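Nuclear polyadenylated rna-binding protein NAB2 (Saccharomyces cerevisiae, PDB 2V75) binds the poly(A) tails of mRNAs, protecting them from exosome degradation and promoting nuclear export, the latter depending on the N-terminal domain described here. Local coordinates at residues N9-V14 and V31-V36; F24-K29 and D57-D62; S47-L52 and T63-V68. All blocks are in the same frame, centred on the assembly; numbering follows the deposited sequence.

Overall arrangement
From the N terminus, helix 7-18 is joined to helix 28-40 by interaction 1, which closes a loop over residues 15-30. Interaction 2 starts inside that loop, at 24-29, and reaches forward to 57-62, so interactions 1 and 2 cross. Interaction 3 follows interaction 1 in series, folding helix 45-55 back onto helix 61-79, and its segments alternate with those of interaction 2. The three are physically continuous: Val31 touches Phe24 and Glu26, Ile35 packs on Leu52 and Val67, and Arg61 forms a salt bridge with Asp50. Together they tie the first four helices of this N-terminal domain, two contacts in the core and one at the surface.

Interaction 1 of 3, residues N9-V14 and V31-V36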
# COMPACT_ATOMS: atom_id res chain seq x y z
N ASN A 9 0.83 9.29 6.91
CA ASN A 9 -0.28 9.27 5.97
C ASN A 9 -0.20 8.14 4.95
O ASN A 9 -1.23 7.61 4.54
CB ASN A 9 -0.41 10.61 5.27
CG ASN A 9 -1.07 11.65 6.15
OD1 ASN A 9 -1.84 11.31 7.05
ND2 ASN A 9 -0.76 12.92 5.92
N LEU A 10 1.00 7.76 4.53
CA LEU A 10 1.11 6.62 3.63
C LEU A 10 0.64 5.31 4.26
O LEU A 10 -0.02 4.50 3.63
CB LEU A 10 2.53 6.51 3.09
CG LEU A 10 2.62 5.58 1.90
CD1 LEU A 10 1.75 5.97 0.69
CD2 LEU A 10 4.08 5.40 1.48
N LYS A 11 0.96 5.12 5.53
CA LYS A 11 0.56 3.89 6.23
C LYS A 11 -0.95 3.85 6.30
O LYS A 11 -1.57 2.82 6.08
CB LYS A 11 1.17 3.86 7.60
CG LYS A 11 2.67 3.54 7.68
CD LYS A 11 3.09 3.51 9.18
CE LYS A 11 4.56 3.77 9.36
NZ LYS A 11 4.84 4.22 10.74
N VAL A 12 -1.57 5.00 6.52
CA VAL A 12 -3.05 5.05 6.54
C VAL A 12 -3.61 4.77 5.16
O VAL A 12 -4.52 3.95 4.98
CB VAL A 12 -3.57 6.40 7.03
CG1 VAL A 12 -5.06 6.54 6.72
CG2 VAL A 12 -3.34 6.58 8.54
N ILE A 13 -2.99 5.33 4.13
CA ILE A 13 -3.49 5.16 2.76
C ILE A 13 -3.37 3.73 2.31
O ILE A 13 -4.26 3.16 1.68
CB ILE A 13 -2.74 6.08 1.77
CG1 ILE A 13 -3.25 7.51 1.93
CG2 ILE A 13 -2.90 5.60 0.31
CD1 ILE A 13 -2.28 8.53 1.26
N VAL A 14 -2.28 3.09 2.68
CA VAL A 14 -2.10 1.65 2.37
C VAL A 14 -3.13 0.76 3.09
O VAL A 14 -3.74 -0.11 2.47
CB VAL A 14 -0.64 1.24 2.63
CG1 VAL A 14 -0.44 -0.31 2.44
CG2 VAL A 14 0.30 1.96 1.67
N VAL A 31 0.77 -5.23 7.72
CA VAL A 31 1.07 -5.25 6.27
C VAL A 31 1.33 -3.80 5.79
O VAL A 31 2.30 -3.54 5.07
CB VAL A 31 -0.01 -5.96 5.44
CG1 VAL A 31 0.28 -5.86 3.91
CG2 VAL A 31 -0.19 -7.43 5.86
N ALA A 32 0.51 -2.84 6.21
CA ALA A 32 0.72 -1.45 5.82
C ALA A 32 2.08 -0.94 6.32
O ALA A 32 2.84 -0.28 5.60
CB ALA A 32 -0.42 -0.57 6.35
N GLU A 33 2.43 -1.27 7.55
CA GLU A 33 3.71 -0.82 8.09
C GLU A 33 4.86 -1.45 7.32
O GLU A 33 5.90 -0.81 7.10
CB GLU A 33 3.81 -1.18 9.57
CG GLU A 33 2.99 -0.24 10.45
CD GLU A 33 3.84 0.80 11.18
OE1 GLU A 33 5.07 0.87 10.92
OE2 GLU A 33 3.27 1.52 12.04
N TYR A 34 4.70 -2.72 6.98
CA TYR A 34 5.79 -3.44 6.32
C TYR A 34 5.97 -2.83 4.92
O TYR A 34 7.10 -2.59 4.49
CB TYR A 34 5.47 -4.92 6.16
CG TYR A 34 6.68 -5.79 6.02
CD1 TYR A 34 7.29 -6.35 7.11
CD2 TYR A 34 7.25 -6.03 4.80
CE1 TYR A 34 8.43 -7.16 6.98
CE2 TYR A 34 8.37 -6.81 4.67
CZ TYR A 34 8.98 -7.36 5.74
OH TYR A 34 10.11 -8.12 5.48
N ILE A 35 4.86 -2.60 4.24
CA ILE A 35 4.91 -1.97 2.91
C ILE A 35 5.62 -0.62 2.91
O ILE A 35 6.53 -0.36 2.12
CB ILE A 35 3.52 -1.91 2.24
CG1 ILE A 35 3.04 -3.33 1.90
CG2 ILE A 35 3.58 -0.95 1.01
CD1 ILE A 35 1.61 -3.35 1.33
N VAL A 36 5.27 0.22 3.87
CA VAL A 36 5.88 1.52 3.95
C VAL A 36 7.34 1.45 4.32
O VAL A 36 8.13 2.22 3.82
CB VAL A 36 5.06 2.39 4.90
CG1 VAL A 36 5.82 3.68 5.25
CG2 VAL A 36 3.68 2.61 4.26
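Lys11 holds CG anti to its own carbonyl carbon (chi1 -75°), which lays the start of its side chain across Val36, CG to Val36 CG2 3.7 Å, while the rest runs on extended to Glu33. Both Val36 and Glu33 lie on helix 28-40; segments 9-14 and 31-36, on helices 7-18 and 28-40, run at 128° between their N-to-C directions, a helix pair at the start of the all-helical, PWI-like fold of the Nab2 N-terminal domain. Glu33 bends at chi2 (-103°) and brings its carboxylate across the end of the lysine at a slant, against CD, CE and NZ: Lys11 NZ lies 3.4 Å from both Glu33 OE1 and Glu33 OE2, a forked but weak salt bridge at the outer margin. The ammonium has a stronger mate in Glu8, so Glu33 acts as a second partner and the charged pair lies over the apolar seam beneath it. There Leu10 and Val36 pass side by side, pointing opposite ways, Leu10 CG to Val36 CG2 3.9 Å. Val14 sends its CG1 branch between Ala32 and Ile35, with CG1 at 3.8 Å from Ile35 CD1, and helix 61-79 closes over this side through Ala71 on Val14 and Val67 on Ile35. The small Ala32 lets the backbones come close, Lys11 CA to Ala32 CA 5.4 Å, and its methyl CB rests 3.6 Å from the carbonyl oxygen O of Lys11.

Interaction 2 of 3, residues F24-K29 and D57-D62; sequences FNEDIK and DSVSRD
Ser58, Val59 and Glu26 carry this meeting of two loops, each of which leads into a helix of the domain. Ser58 turns OG into the position between its backbone N and carbonyl carbon (chi1 51°), from where the hydroxyl donates to the carboxylate of Glu26; Ser58 OG to Glu26 OE2 is a very short 2.5 Å. Glu26 reaches it by a chain bent at chi2 (-87°), which swings OE2 out to the serine. Asp57 lies nearby, its OD1 5.0 Å from Glu26 OE2, and this second negative charge might make Glu26 somewhat easier to protonate, whereas the serine hydroxyl would favour the carboxylate. A water joins the backbones beside this bond: it accepts from Asn25 N at 3.0 Å and donates, weakly, to Ser58 O at 3.1 Å. On the inner side Val59 supplies the apolar half. Its CG2 branch touches the aromatic ring of Phe24, CG2 to CE1 3.6 Å, with the neighbouring ring carbon CD1 a little farther away. Phe24 in turn packs on Leu18 of helix 7-18, and Val59 reaches Leu64. Asp27 and Ser60 are the N-caps of the helices that follow, accepting from Tyr30 N and Thr63 N, so the contact pins together the N-terminal approaches to helices 28-40 and 61-79, with helix 7-18 behind the phenylalanine.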
# COMPACT_ATOMS: atom_id res chain seq x y z
N PHE A 24 -9.31 -10.45 2.27
CA PHE A 24 -8.00 -10.17 2.81
C PHE A 24 -7.98 -10.46 4.30
O PHE A 24 -8.62 -9.74 5.08
CB PHE A 24 -7.65 -8.71 2.56
CG PHE A 24 -6.23 -8.39 2.88
CD1 PHE A 24 -5.24 -8.58 1.95
CD2 PHE A 24 -5.91 -7.90 4.12
CE1 PHE A 24 -3.94 -8.31 2.26
CE2 PHE A 24 -4.62 -7.63 4.44
CZ PHE A 24 -3.64 -7.84 3.52
N ASN A 25 -7.22 -11.47 4.70
CA ASN A 25 -7.30 -12.00 6.07
C ASN A 25 -6.19 -11.54 7.03
O ASN A 25 -6.25 -11.79 8.24
CB ASN A 25 -7.42 -13.53 6.03
CG ASN A 25 -6.10 -14.26 6.25
OD1 ASN A 25 -5.11 -14.00 5.56
ND2 ASN A 25 -6.09 -15.21 7.18
N GLU A 26 -5.21 -10.83 6.50
CA GLU A 26 -3.97 -10.57 7.22
C GLU A 26 -4.09 -9.31 8.08
O GLU A 26 -5.00 -8.51 7.91
CB GLU A 26 -2.86 -10.43 6.18
CG GLU A 26 -2.71 -11.65 5.25
CD GLU A 26 -1.81 -12.71 5.85
OE1 GLU A 26 -1.66 -12.73 7.09
OE2 GLU A 26 -1.25 -13.51 5.06
N ASP A 27 -3.15 -9.10 9.00
CA ASP A 27 -3.18 -7.95 9.89
C ASP A 27 -2.90 -6.73 9.02
O ASP A 27 -1.77 -6.58 8.51
CB ASP A 27 -2.10 -8.21 10.94
CG ASP A 27 -1.97 -7.11 11.96
OD1 ASP A 27 -2.19 -5.92 11.67
OD2 ASP A 27 -1.60 -7.46 13.10
N ILE A 28 -3.91 -5.87 8.83
CA ILE A 28 -3.79 -4.76 7.88
C ILE A 28 -2.74 -3.76 8.36
O ILE A 28 -1.93 -3.34 7.56
CB ILE A 28 -5.15 -4.07 7.65
CG1 ILE A 28 -6.01 -4.95 6.75
CG2 ILE A 28 -5.00 -2.71 7.03
CD1 ILE A 28 -7.51 -4.48 6.77
N LYS A 29 -2.74 -3.43 9.64
CA LYS A 29 -1.87 -2.39 10.20
C LYS A 29 -0.43 -2.86 9.99
O LYS A 29 0.44 -2.09 9.57
CB LYS A 29 -2.17 -2.19 11.66
CG LYS A 29 -1.49 -0.99 12.29
CD LYS A 29 -1.92 -0.74 13.75
CE LYS A 29 -3.21 0.07 13.84
NZ LYS A 29 -3.15 1.29 12.98
N ASP A 57 1.12 -15.71 1.68
CA ASP A 57 0.63 -16.61 0.64
C ASP A 57 -0.90 -16.60 0.46
O ASP A 57 -1.43 -17.26 -0.45
CB ASP A 57 1.13 -18.02 0.88
CG ASP A 57 0.81 -18.54 2.27
OD1 ASP A 57 0.03 -17.87 3.01
OD2 ASP A 57 1.36 -19.61 2.62
N SER A 58 -1.59 -15.84 1.30
CA SER A 58 -3.03 -15.66 1.24
C SER A 58 -3.48 -14.55 0.27
O SER A 58 -4.69 -14.37 0.07
CB SER A 58 -3.52 -15.34 2.67
OG SER A 58 -2.74 -14.26 3.20
N VAL A 59 -2.52 -13.82 -0.28
CA VAL A 59 -2.75 -12.69 -1.18
C VAL A 59 -2.00 -12.95 -2.48
O VAL A 59 -0.78 -13.27 -2.48
CB VAL A 59 -2.26 -11.36 -0.61
CG1 VAL A 59 -2.93 -10.12 -1.43
CG2 VAL A 59 -2.54 -11.34 0.91
N SER A 60 -2.72 -12.81 -3.58
CA SER A 60 -2.13 -13.04 -4.90
C SER A 60 -1.07 -12.01 -5.21
O SER A 60 -1.11 -10.85 -4.72
CB SER A 60 -3.22 -13.04 -5.99
OG SER A 60 -3.75 -11.74 -6.10
N ARG A 61 -0.12 -12.38 -6.07
CA ARG A 61 0.86 -11.41 -6.53
C ARG A 61 0.19 -10.28 -7.31
O ARG A 61 0.56 -9.11 -7.17
CB ARG A 61 1.97 -12.11 -7.31
CG ARG A 61 2.93 -11.23 -7.91
CD ARG A 61 4.11 -12.02 -8.57
NE ARG A 61 5.15 -11.02 -8.73
CZ ARG A 61 6.29 -10.92 -8.05
NH1 ARG A 61 6.71 -11.85 -7.20
NH2 ARG A 61 7.06 -9.87 -8.33
N ASP A 62 -0.83 -10.60 -8.09
CA ASP A 62 -1.55 -9.55 -8.81
C ASP A 62 -2.12 -8.52 -7.83
O ASP A 62 -1.96 -7.31 -7.99
CB ASP A 62 -2.69 -10.14 -9.65
CG ASP A 62 -3.35 -9.09 -10.51
OD1 ASP A 62 -2.72 -8.66 -11.49
OD2 ASP A 62 -4.47 -8.71 -10.17
O HOH W 1 -5.53 -12.56 2.47

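Interaction 3 of 3, residues S47-L52 and T63-V68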
# COMPACT_ATOMS: atom_id res chain seq x y z
N SER A 47 10.72 -5.49 -6.27
CA SER A 47 11.34 -5.94 -5.02
C SER A 47 10.36 -5.85 -3.87
O SER A 47 10.34 -6.69 -2.97
CB SER A 47 12.64 -5.18 -4.70
OG SER A 47 12.41 -3.99 -3.93
N VAL A 48 9.50 -4.85 -3.85
CA VAL A 48 8.54 -4.76 -2.78
C VAL A 48 7.48 -5.87 -2.96
O VAL A 48 7.07 -6.51 -2.00
CB VAL A 48 7.90 -3.37 -2.68
CG1 VAL A 48 6.78 -3.35 -1.63
CG2 VAL A 48 9.03 -2.31 -2.48
N VAL A 49 7.02 -6.09 -4.19
CA VAL A 49 6.00 -7.13 -4.42
C VAL A 49 6.56 -8.51 -4.09
O VAL A 49 5.96 -9.29 -3.32
CB VAL A 49 5.46 -7.04 -5.84
CG1 VAL A 49 4.46 -8.19 -6.10
CG2 VAL A 49 4.74 -5.71 -6.01
N ASP A 50 7.75 -8.76 -4.60
CA ASP A 50 8.51 -9.96 -4.25
C ASP A 50 8.56 -10.24 -2.74
O ASP A 50 8.28 -11.35 -2.32
CB ASP A 50 9.94 -9.86 -4.77
CG ASP A 50 10.06 -10.12 -6.23
OD1 ASP A 50 9.06 -10.60 -6.82
OD2 ASP A 50 11.17 -9.87 -6.77
N GLU A 51 8.92 -9.23 -1.94
CA GLU A 51 9.11 -9.41 -0.52
C GLU A 51 7.76 -9.72 0.11
O GLU A 51 7.67 -10.63 0.94
CB GLU A 51 9.80 -8.19 0.13
CG GLU A 51 9.81 -8.12 1.64
CD GLU A 51 11.01 -8.81 2.29
OE1 GLU A 51 11.60 -9.69 1.62
OE2 GLU A 51 11.35 -8.46 3.44
N LEU A 52 6.71 -9.01 -0.29
CA LEU A 52 5.38 -9.24 0.29
C LEU A 52 4.86 -10.66 -0.04
O LEU A 52 4.23 -11.33 0.80
CB LEU A 52 4.39 -8.20 -0.22
CG LEU A 52 4.65 -6.76 0.21
CD1 LEU A 52 3.75 -5.74 -0.61
CD2 LEU A 52 4.47 -6.69 1.68
N THR A 63 -2.79 -8.99 -6.78
CA THR A 63 -3.33 -8.09 -5.77
C THR A 63 -2.25 -7.30 -5.04
O THR A 63 -2.35 -6.06 -4.88
CB THR A 63 -4.23 -8.86 -4.79
OG1 THR A 63 -5.35 -9.28 -5.53
CG2 THR A 63 -4.67 -7.97 -3.57
N LEU A 64 -1.16 -7.97 -4.69
CA LEU A 64 -0.05 -7.27 -4.02
C LEU A 64 0.49 -6.18 -4.93
O LEU A 64 0.81 -5.08 -4.48
CB LEU A 64 1.09 -8.22 -3.63
CG LEU A 64 0.71 -9.18 -2.48
CD1 LEU A 64 1.75 -10.30 -2.37
CD2 LEU A 64 0.59 -8.37 -1.19
N ALA A 65 0.64 -6.52 -6.20
CA ALA A 65 1.10 -5.53 -7.16
C ALA A 65 0.21 -4.29 -7.26
O ALA A 65 0.69 -3.16 -7.31
CB ALA A 65 1.32 -6.16 -8.55
N ASN A 66 -1.10 -4.47 -7.28
CA ASN A 66 -2.01 -3.35 -7.25
C ASN A 66 -1.82 -2.47 -6.02
O ASN A 66 -1.82 -1.24 -6.15
CB ASN A 66 -3.43 -3.85 -7.28
CG ASN A 66 -4.43 -2.70 -7.30
OD1 ASN A 66 -5.34 -2.61 -6.48
ND2 ASN A 66 -4.26 -1.80 -8.28
N VAL A 67 -1.67 -3.10 -4.87
CA VAL A 67 -1.52 -2.39 -3.60
C VAL A 67 -0.21 -1.63 -3.65
O VAL A 67 -0.17 -0.44 -3.32
CB VAL A 67 -1.52 -3.31 -2.39
CG1 VAL A 67 -1.15 -2.50 -1.09
CG2 VAL A 67 -2.90 -4.03 -2.29
N VAL A 68 0.85 -2.31 -4.06
CA VAL A 68 2.16 -1.65 -4.17
C VAL A 68 2.17 -0.45 -5.18
O VAL A 68 2.69 0.66 -4.90
CB VAL A 68 3.29 -2.69 -4.41
CG1 VAL A 68 4.58 -1.96 -4.72
CG2 VAL A 68 3.43 -3.66 -3.18
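Val68 N bonds to Leu64 O at 2.8 Å, the helical turn that sets these two side chains one above the other on the face turned to Val48, Val49 and Leu52. Across the contact everything is apolar. The CG2 methyl of Val68 meets Val48 CG1 at 3.7 Å and Leu52 CD1 at 3.3 Å, the latter closer than usual carbon contact and a sign of tight packing. Val49 has CG1 anti to the backbone N (chi1 177°), which leaves CG2 anti to the carbonyl carbon, and this second methyl settles against Val68 CB at 3.7 Å and Ala65 CA at 3.8 Å, where the helices come nearest in backbone. An alanine at Val49 is likely to open a gap against Val68 and Ala65. Leu64 answers Leu52 at the far end, its CD2 3.9 Å from Leu52 CB. Leu52 also touches Ile35 of helix 28-40, and outside the core Asp50 pairs with Arg61. The axes of segments 47-52 and 63-68 approach to 9.4 Å at 133° between N-to-C directions: two consecutive, obliquely crossed helices in the hydrophobic core of this PWI-like helical domain.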